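Local coordinates for protein NADH kinase POS5 (Saccharomyces cerevisiae, PDB 3AFO) that phosphorylates NADH, and less readily NAD(+), at the expense of ATP, making it a key source of the cellular reductant NADPH, at residues P40-Y45 with E72-V77; V119-D124 with F145-L150; G231-T236 with T262-R267. All blocks are in the same frame, centred on the assembly; numbering follows the deposited sequence.

How the interactions relate
From the N terminus, interaction 1 comes first: strand 43-48 leaves, helix 53-69 carries the chain back, and residues 72-77 return alongside the start, closing a beta-alpha-beta crossover. Interaction 2 closes a second crossover, from strand 117-122 through helix 124-132 to strand 142-146. The two share one parallel sheet, in which strands 43-48 and 117-122 are neighbours, and they touch where Val44 packs on Val119. Interaction 3 opens only after both have closed, so the three follow in series and none nests or crosses. It ties antiparallel strands of the C-terminal part, its nearest atoms about 12 Å from interaction 2. Asp124 and Arg267 lie beside different NADH molecules.

Interaction 1: residues P40-Y45 with E72-V77; sequences PLQNVY and EVNVIV
Asn43 and Asn74 lie side by side and point the same way from neighbouring strands, their amide planes turned 48° apart. The ND2 of Asn74 gives a nearly straight hydrogen bond to OD1 of Asn43 (3.1 Å), which lies in the plane of the donor amide. Asparagine suits position 43 because its short amide can accept on one side and donate on the other: ND2 of Asn43 goes to the carbonyl of Arg114, so this amide is held at both ends, while Asn74 supplies the N-H. On the same face, Ile76 has its CG1 anti to the carbonyl carbon (chi1 -49°), which sends CD1 back along the strand to rest on CB of Asn43, while CG2 meets CD1 of Tyr45 at 3.9 Å. The tyrosine ring turns its edge to the strand, with CD1 3.3 Å from O of Ile76.

These strands are the first and last elements of a right-handed beta-alpha-beta crossover, in which Val44 N bonds to Asn74 O (2.8 Å) and Ile76 N to Val44 O (2.9 Å) in parallel register. The opposite face carries Val44 and Val75, branched residues that favour extended backbone. Just before the strand, Val73 brings CG1 to 4.0 Å from CG2 of Val44, and Val73 and Val75 continue onto Leu66 of the connecting helix 53-69. At the more open end, Gln42 reaches across with its chain extended beyond CG, and NE2 donates a bent bond to O of Glu72 (3.1 Å). Beside it a water donates both to Leu41 O and to Glu72 OE2, bridging backbone and carboxylate.

Interaction 2: residues V119-D124 with F145-L150; sequences VTLGGD and FALGTL. With NAI (1,4-dihydronicotinamide adenine dinucleotide), chain C.
Phe145 lies against Val119 and Leu121 where two parallel strands of a beta-alpha-beta unit meet, the crossover being made by helix 124-132. From the phenylalanine backbone, CB rests 3.7 Å from O of Thr120 and 4.0 Å from CD2 of Leu121. With CG anti to the carbonyl carbon (chi1 -66°), the ring lies beside the leucine, and its CD2 touches Leu121 CD2 obliquely. Further out, CD2 and CE2 present their edge to CG1 of Val119, a flat group fitted against branched ones. Leu147 adds CD1 at 3.7 Å from CB of Leu121.

Gly122 bonds through N to Phe145 O and through O to Leu147 N; its backbone angles (phi 160°, psi -125°) would jam a CB against the preceding carbonyl. Gly123 occupies the N-cap position, just before the helix that begins at Asp124, whose carboxylate also accepts from the backbone N atoms of Phe152 and Leu153. An alanine here has no carboxylate, and is likely to leave O2B of the bound NADH and these two backbone N atoms without their acceptor. In the NADH pocket, the 2'-hydroxyl O2B of the adenosine ribose, the group that NAD kinases phosphorylate, donates to OD2 of Asp124 at 2.7 Å.

Interaction 3: residues G231-T236 with T262-R267; sequences GVALAT and TPICPR. With NAI (1,4-dihydronicotinamide adenine dinucleotide), chain F.
Thr262 opens the second segment by pairing with Ala233 in an antiparallel, hydrogen-bonded pair: its N donates to Ala233 O and its O accepts from Ala233 N, both at 2.9 Å. Its branched CB suits a strand, while OG1 reaches Ser244 outside the pair. In Val232, CG1 sits between the backbone N and the carbonyl carbon (chi1 68°), which leaves CG2 anti to N and 3.6 Å from the carbonyl oxygen of Thr262. Next, Pro263 sits opposite Val232 in a non-hydrogen-bonded pair, where lacking an N-H costs this ladder nothing.

Ile264 follows. Its CB lies by Gly231 O, and with CG1 anti to the carbonyl carbon (chi1 -52°) CD1 runs on to 3.6 Å from Val232 N and 4.2 Å from Ala233 CB. A CB on Gly231 would come up against CD1, about 3.8 Å away. Gly231 and Ile264 exchange backbone bonds, the one from Ile264 N arriving above the carbonyl plane of Gly231.

At Cys265 the chain turns a corner, and its O comes within 3.1 Å of the carboxamide O7N of an NADH held by Asp201 and Tyr243 of the third subunit, two oxygens in close approach without a hydrogen bond. Beyond Pro266, Arg267 bends to bring CD to 3.2 Å from N7N and lay one guanidinium face under O4B; NH2 hydrogen-bonds to Thr241 O and NH1 to Ser246 OG, both of the third subunit.

In the six-stranded antiparallel sheet, strand 231-235 lies between 258-266 and 201-205; Ile264 reaches His205, and Val232 and Leu234 pack on Ile284 of strand 282-286.

Interaction 1: residues P40-Y45 with E72-V77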
# COMPACT_ATOMS: atom_id res chain seq x y z
N PRO A 40 -11.70 41.82 26.03
CA PRO A 40 -12.85 41.43 25.20
C PRO A 40 -12.54 41.35 23.70
O PRO A 40 -11.72 42.12 23.19
CB PRO A 40 -13.88 42.53 25.48
CG PRO A 40 -13.53 43.01 26.88
CD PRO A 40 -12.03 42.96 26.92
N LEU A 41 -13.17 40.41 23.01
CA LEU A 41 -13.00 40.25 21.56
C LEU A 41 -13.57 41.47 20.83
O LEU A 41 -14.73 41.82 21.02
CB LEU A 41 -13.72 38.98 21.09
CG LEU A 41 -13.98 38.77 19.59
CD1 LEU A 41 -12.69 38.75 18.81
CD2 LEU A 41 -14.78 37.49 19.36
N GLN A 42 -12.75 42.09 19.98
CA GLN A 42 -13.18 43.24 19.20
C GLN A 42 -12.81 43.18 17.71
O GLN A 42 -13.69 43.38 16.86
CB GLN A 42 -12.62 44.54 19.80
CG GLN A 42 -13.29 45.00 21.08
CD GLN A 42 -12.87 46.41 21.46
OE1 GLN A 42 -11.72 46.65 21.85
NE2 GLN A 42 -13.79 47.36 21.33
N ASN A 43 -11.54 42.93 17.40
CA ASN A 43 -11.03 43.00 16.03
C ASN A 43 -11.16 41.65 15.31
O ASN A 43 -10.37 40.72 15.55
CB ASN A 43 -9.57 43.45 16.01
CG ASN A 43 -9.35 44.82 16.66
OD1 ASN A 43 -10.29 45.58 16.92
ND2 ASN A 43 -8.08 45.14 16.90
N VAL A 44 -12.14 41.55 14.42
CA VAL A 44 -12.41 40.30 13.72
C VAL A 44 -11.99 40.43 12.26
O VAL A 44 -12.59 41.19 11.49
CB VAL A 44 -13.90 39.91 13.84
CG1 VAL A 44 -14.21 38.60 13.09
CG2 VAL A 44 -14.30 39.78 15.32
N TYR A 45 -10.96 39.68 11.88
CA TYR A 45 -10.50 39.60 10.49
C TYR A 45 -11.22 38.47 9.73
O TYR A 45 -11.21 37.31 10.15
CB TYR A 45 -8.99 39.40 10.44
CG TYR A 45 -8.38 39.20 9.07
CD1 TYR A 45 -8.75 40.00 7.99
CD2 TYR A 45 -7.40 38.23 8.87
CE1 TYR A 45 -8.17 39.82 6.74
CE2 TYR A 45 -6.81 38.04 7.62
CZ TYR A 45 -7.21 38.84 6.56
OH TYR A 45 -6.64 38.68 5.32
N GLU A 72 -19.27 46.71 19.75
CA GLU A 72 -17.83 46.76 20.09
C GLU A 72 -16.91 46.13 19.03
O GLU A 72 -15.69 46.36 19.03
CB GLU A 72 -17.59 46.13 21.47
CG GLU A 72 -17.58 44.58 21.50
CD GLU A 72 -18.96 43.95 21.66
OE1 GLU A 72 -19.99 44.56 21.27
OE2 GLU A 72 -19.02 42.81 22.18
N VAL A 73 -17.49 45.36 18.11
CA VAL A 73 -16.72 44.60 17.12
C VAL A 73 -16.26 45.44 15.93
O VAL A 73 -17.03 46.21 15.36
CB VAL A 73 -17.47 43.32 16.66
CG1 VAL A 73 -16.93 42.79 15.32
CG2 VAL A 73 -17.37 42.24 17.73
N ASN A 74 -14.99 45.28 15.57
CA ASN A 74 -14.43 45.93 14.40
C ASN A 74 -14.07 44.91 13.34
O ASN A 74 -13.33 43.96 13.61
CB ASN A 74 -13.19 46.74 14.79
CG ASN A 74 -13.47 47.70 15.95
OD1 ASN A 74 -14.40 48.51 15.88
ND2 ASN A 74 -12.71 47.57 17.03
N VAL A 75 -14.59 45.13 12.13
CA VAL A 75 -14.43 44.21 11.00
C VAL A 75 -13.24 44.59 10.13
O VAL A 75 -13.15 45.71 9.60
CB VAL A 75 -15.72 44.15 10.12
CG1 VAL A 75 -15.45 43.49 8.76
CG2 VAL A 75 -16.86 43.46 10.85
N ILE A 76 -12.32 43.64 9.96
CA ILE A 76 -11.17 43.80 9.10
C ILE A 76 -11.29 42.84 7.91
O ILE A 76 -11.60 41.66 8.10
CB ILE A 76 -9.86 43.48 9.85
CG1 ILE A 76 -9.79 44.21 11.20
CG2 ILE A 76 -8.68 43.80 8.97
CD1 ILE A 76 -8.72 43.65 12.19
N VAL A 77 -11.06 43.35 6.70
CA VAL A 77 -11.00 42.51 5.49
C VAL A 77 -9.83 43.00 4.65
O VAL A 77 -9.29 44.07 4.92
CB VAL A 77 -12.33 42.53 4.65
CG1 VAL A 77 -13.49 42.02 5.45
CG2 VAL A 77 -12.63 43.93 4.09
O HOH W 1 -16.24 41.69 23.11

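Interaction 2: residues V119-D124 with F145-L150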
# COMPACT_ATOMS: atom_id res chain seq x y z
N VAL A 119 -11.62 34.69 11.01
CA VAL A 119 -12.82 33.99 10.57
C VAL A 119 -12.67 33.69 9.08
O VAL A 119 -12.46 34.59 8.28
CB VAL A 119 -14.11 34.82 10.82
CG1 VAL A 119 -15.32 34.13 10.19
CG2 VAL A 119 -14.36 35.03 12.33
N THR A 120 -12.78 32.41 8.71
CA THR A 120 -12.66 32.00 7.31
C THR A 120 -14.01 31.53 6.74
O THR A 120 -14.78 30.84 7.41
CB THR A 120 -11.59 30.89 7.13
OG1 THR A 120 -11.96 29.76 7.91
CG2 THR A 120 -10.21 31.38 7.59
N LEU A 121 -14.29 31.94 5.51
CA LEU A 121 -15.52 31.58 4.83
C LEU A 121 -15.17 30.89 3.50
O LEU A 121 -14.83 31.53 2.51
CB LEU A 121 -16.37 32.84 4.59
CG LEU A 121 -16.73 33.68 5.82
CD1 LEU A 121 -17.29 35.00 5.40
CD2 LEU A 121 -17.70 32.97 6.76
N GLY A 122 -15.22 29.56 3.50
CA GLY A 122 -14.82 28.81 2.31
C GLY A 122 -14.46 27.38 2.61
O GLY A 122 -15.26 26.64 3.18
N GLY A 123 -13.26 26.99 2.21
CA GLY A 123 -12.78 25.61 2.37
C GLY A 123 -11.42 25.53 3.05
O GLY A 123 -11.01 26.46 3.75
N ASP A 124 -10.72 24.42 2.82
CA ASP A 124 -9.43 24.17 3.45
C ASP A 124 -8.40 25.19 3.01
O ASP A 124 -7.67 25.72 3.85
CB ASP A 124 -8.96 22.74 3.16
CG ASP A 124 -9.84 21.69 3.83
OD1 ASP A 124 -10.48 21.99 4.87
OD2 ASP A 124 -9.89 20.56 3.32
N PHE A 145 -15.80 28.49 8.85
CA PHE A 145 -17.12 28.11 8.33
C PHE A 145 -17.03 27.56 6.92
O PHE A 145 -16.43 28.18 6.05
CB PHE A 145 -18.07 29.32 8.31
CG PHE A 145 -18.43 29.84 9.68
CD1 PHE A 145 -19.35 29.17 10.47
CD2 PHE A 145 -17.88 31.03 10.14
CE1 PHE A 145 -19.70 29.66 11.73
CE2 PHE A 145 -18.22 31.53 11.39
CZ PHE A 145 -19.13 30.85 12.19
N ALA A 146 -17.65 26.41 6.71
CA ALA A 146 -17.62 25.73 5.41
C ALA A 146 -18.69 26.26 4.46
O ALA A 146 -19.89 26.18 4.73
CB ALA A 146 -17.80 24.24 5.61
N LEU A 147 -18.24 26.82 3.34
CA LEU A 147 -19.13 27.25 2.28
C LEU A 147 -18.67 26.65 0.97
O LEU A 147 -17.48 26.44 0.77
CB LEU A 147 -19.15 28.77 2.17
CG LEU A 147 -19.99 29.43 3.27
CD1 LEU A 147 -19.23 30.57 3.91
CD2 LEU A 147 -21.36 29.86 2.76
N GLY A 148 -19.62 26.39 0.07
CA GLY A 148 -19.30 25.80 -1.23
C GLY A 148 -18.94 24.33 -1.07
O GLY A 148 -19.47 23.63 -0.19
N THR A 149 -18.04 23.86 -1.92
CA THR A 149 -17.62 22.46 -1.91
C THR A 149 -16.93 22.15 -0.59
O THR A 149 -16.10 22.92 -0.11
CB THR A 149 -16.69 22.16 -3.11
OG1 THR A 149 -17.38 22.50 -4.32
CG2 THR A 149 -16.30 20.67 -3.16
N LEU A 150 -17.30 21.02 0.01
CA LEU A 150 -16.75 20.64 1.30
C LEU A 150 -15.27 20.25 1.27
O LEU A 150 -14.77 19.67 0.29
CB LEU A 150 -17.59 19.54 1.95
CG LEU A 150 -18.91 20.01 2.59
CD1 LEU A 150 -19.56 18.88 3.37
CD2 LEU A 150 -18.70 21.23 3.50
PA NAI C . -6.52 22.39 -3.42
O1A NAI C . -7.97 22.76 -3.49
O2A NAI C . -5.78 22.24 -4.86
O5B NAI C . -6.30 20.99 -2.76
C5B NAI C . -6.99 20.74 -1.63
C4B NAI C . -7.71 19.45 -1.77
O4B NAI C . -7.17 18.75 -0.62
C3B NAI C . -9.12 19.91 -1.42
O3B NAI C . -10.05 18.88 -1.75
C2B NAI C . -9.00 20.09 0.09
O2B NAI C . -10.25 19.94 0.75
C1B NAI C . -8.11 18.90 0.47
N9A NAI C . -7.34 19.18 1.72
C8A NAI C . -6.49 20.19 1.94
N7A NAI C . -6.01 20.09 3.19
C5A NAI C . -6.54 19.00 3.76
C6A NAI C . -6.43 18.39 5.00
N6A NAI C . -5.63 18.87 5.98
N1A NAI C . -7.15 17.27 5.23
C2A NAI C . -7.95 16.76 4.31
N3A NAI C . -8.08 17.32 3.11
C4A NAI C . -7.40 18.44 2.82
O3 NAI C . -5.59 23.50 -2.61
PN NAI C . -5.93 24.00 -1.12
O1N NAI C . -7.37 23.72 -0.80
O2N NAI C . -5.33 25.35 -1.05
O5D NAI C . -5.08 23.03 -0.12
C5D NAI C . -3.68 22.89 -0.28
C4D NAI C . -3.29 21.44 -0.05
O4D NAI C . -3.57 20.74 -1.29
C3D NAI C . -1.79 21.23 0.10
O3D NAI C . -1.37 21.49 1.44
C2D NAI C . -1.66 19.73 -0.27
O2D NAI C . -1.65 18.94 0.93
C1D NAI C . -2.96 19.46 -1.07
N1N NAI C . -2.58 18.85 -2.35
C2N NAI C . -3.00 17.54 -2.58
C3N NAI C . -2.66 16.88 -3.75
C7N NAI C . -3.17 15.43 -3.94
O7N NAI C . -2.95 14.79 -4.97
N7N NAI C . -3.87 14.94 -2.94
C4N NAI C . -1.90 17.55 -4.71
C5N NAI C . -1.46 18.87 -4.50
C6N NAI C . -1.79 19.54 -3.31
O HOH W 2 -13.32 28.07 6.29
O HOH W 3 -16.33 24.20 2.52

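Interaction 3: residues G231-T236 with T262-R267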
# COMPACT_ATOMS: atom_id res chain seq x y z
N GLY A 231 8.52 13.22 -6.02
CA GLY A 231 8.88 14.15 -4.95
C GLY A 231 8.72 13.56 -3.56
O GLY A 231 8.73 12.34 -3.39
N VAL A 232 8.54 14.42 -2.58
CA VAL A 232 8.39 13.99 -1.19
C VAL A 232 7.59 15.06 -0.45
O VAL A 232 7.69 16.25 -0.79
CB VAL A 232 9.78 13.78 -0.52
CG1 VAL A 232 10.51 15.10 -0.36
CG2 VAL A 232 9.65 13.04 0.84
N ALA A 233 6.83 14.64 0.55
CA ALA A 233 6.02 15.56 1.36
C ALA A 233 6.42 15.41 2.82
O ALA A 233 6.59 14.29 3.30
CB ALA A 233 4.53 15.25 1.18
N LEU A 234 6.57 16.56 3.49
CA LEU A 234 6.72 16.63 4.93
C LEU A 234 5.45 17.26 5.47
O LEU A 234 5.10 18.38 5.07
CB LEU A 234 7.93 17.49 5.30
CG LEU A 234 9.23 16.97 4.65
CD1 LEU A 234 10.35 17.95 4.72
CD2 LEU A 234 9.66 15.62 5.25
N ALA A 235 4.75 16.56 6.37
CA ALA A 235 3.41 17.00 6.77
C ALA A 235 3.26 17.03 8.28
O ALA A 235 3.90 16.26 9.00
CB ALA A 235 2.33 16.09 6.16
N THR A 236 2.43 17.96 8.74
CA THR A 236 1.96 17.93 10.12
C THR A 236 0.92 16.82 10.19
O THR A 236 0.45 16.35 9.15
CB THR A 236 1.25 19.23 10.48
OG1 THR A 236 0.15 19.42 9.57
CG2 THR A 236 2.20 20.43 10.39
N THR A 262 6.53 11.44 3.72
CA THR A 262 5.81 10.54 2.82
C THR A 262 6.30 10.71 1.39
O THR A 262 6.25 11.82 0.86
CB THR A 262 4.27 10.82 2.86
OG1 THR A 262 3.80 10.76 4.21
CG2 THR A 262 3.48 9.83 1.98
N PRO A 263 6.77 9.61 0.76
CA PRO A 263 7.28 9.73 -0.61
C PRO A 263 6.14 9.93 -1.60
O PRO A 263 5.02 9.48 -1.38
CB PRO A 263 7.97 8.39 -0.85
CG PRO A 263 7.19 7.40 -0.01
CD PRO A 263 6.79 8.21 1.24
N ILE A 264 6.43 10.66 -2.68
CA ILE A 264 5.45 10.85 -3.74
C ILE A 264 5.92 10.10 -4.98
O ILE A 264 6.87 10.53 -5.64
CB ILE A 264 5.21 12.37 -4.08
CG1 ILE A 264 4.88 13.15 -2.80
CG2 ILE A 264 4.08 12.51 -5.12
CD1 ILE A 264 4.92 14.68 -2.96
N CYS A 265 5.24 9.00 -5.29
CA CYS A 265 5.58 8.13 -6.43
C CYS A 265 7.09 7.83 -6.53
O CYS A 265 7.76 8.22 -7.50
CB CYS A 265 5.00 8.70 -7.74
SG CYS A 265 3.20 8.88 -7.67
N PRO A 266 7.65 7.15 -5.51
CA PRO A 266 9.09 6.87 -5.54
C PRO A 266 9.46 5.67 -6.41
O PRO A 266 8.68 4.70 -6.48
CB PRO A 266 9.41 6.58 -4.07
CG PRO A 266 8.13 5.92 -3.54
CD PRO A 266 6.99 6.65 -4.28
N ARG A 267 10.64 5.72 -7.02
CA ARG A 267 11.21 4.58 -7.74
C ARG A 267 11.83 3.64 -6.74
O ARG A 267 13.06 3.55 -6.62
CB ARG A 267 12.30 5.01 -8.72
CG ARG A 267 11.81 5.79 -9.91
CD ARG A 267 10.76 5.03 -10.70
NE ARG A 267 11.24 3.79 -11.30
CZ ARG A 267 10.45 2.77 -11.65
NH1 ARG A 267 9.14 2.83 -11.42
NH2 ARG A 267 10.96 1.68 -12.20
PA NAI F . 13.49 8.42 -17.47
O1A NAI F . 14.98 8.29 -17.53
O2A NAI F . 12.97 9.88 -17.04
O5B NAI F . 12.83 7.62 -16.32
C5B NAI F . 12.68 6.30 -16.44
C4B NAI F . 13.08 5.65 -15.15
O4B NAI F . 12.15 4.57 -15.18
C3B NAI F . 14.47 5.08 -15.44
O3B NAI F . 15.04 4.65 -14.20
C2B NAI F . 14.10 3.90 -16.34
O2B NAI F . 15.11 2.89 -16.34
C1B NAI F . 12.86 3.39 -15.62
N9A NAI F . 11.94 2.64 -16.51
C8A NAI F . 11.48 3.05 -17.71
N7A NAI F . 10.69 2.10 -18.21
C5A NAI F . 10.64 1.10 -17.32
C6A NAI F . 9.98 -0.12 -17.28
N6A NAI F . 9.17 -0.52 -18.28
N1A NAI F . 10.16 -0.90 -16.20
C2A NAI F . 10.94 -0.53 -15.19
N3A NAI F . 11.57 0.62 -15.19
C4A NAI F . 11.44 1.45 -16.24
O3 NAI F . 12.73 8.18 -18.92
PN NAI F . 12.78 6.85 -19.82
O1N NAI F . 13.94 6.01 -19.43
O2N NAI F . 12.62 7.33 -21.21
O5D NAI F . 11.42 6.07 -19.38
C5D NAI F . 10.14 6.73 -19.49
C4D NAI F . 9.24 6.30 -18.32
O4D NAI F . 9.58 7.10 -17.18
C3D NAI F . 7.76 6.65 -18.52
O3D NAI F . 7.15 5.67 -19.37
C2D NAI F . 7.24 6.52 -17.08
O2D NAI F . 6.74 5.19 -16.83
C1D NAI F . 8.52 6.77 -16.23
N1N NAI F . 8.19 7.84 -15.26
C2N NAI F . 8.16 7.49 -13.90
C3N NAI F . 7.84 8.42 -12.93
C7N NAI F . 7.84 7.97 -11.46
O7N NAI F . 7.57 8.73 -10.52
N7N NAI F . 8.13 6.69 -11.30
C4N NAI F . 7.52 9.74 -13.30
C5N NAI F . 7.54 10.10 -14.67
C6N NAI F . 7.86 9.16 -15.64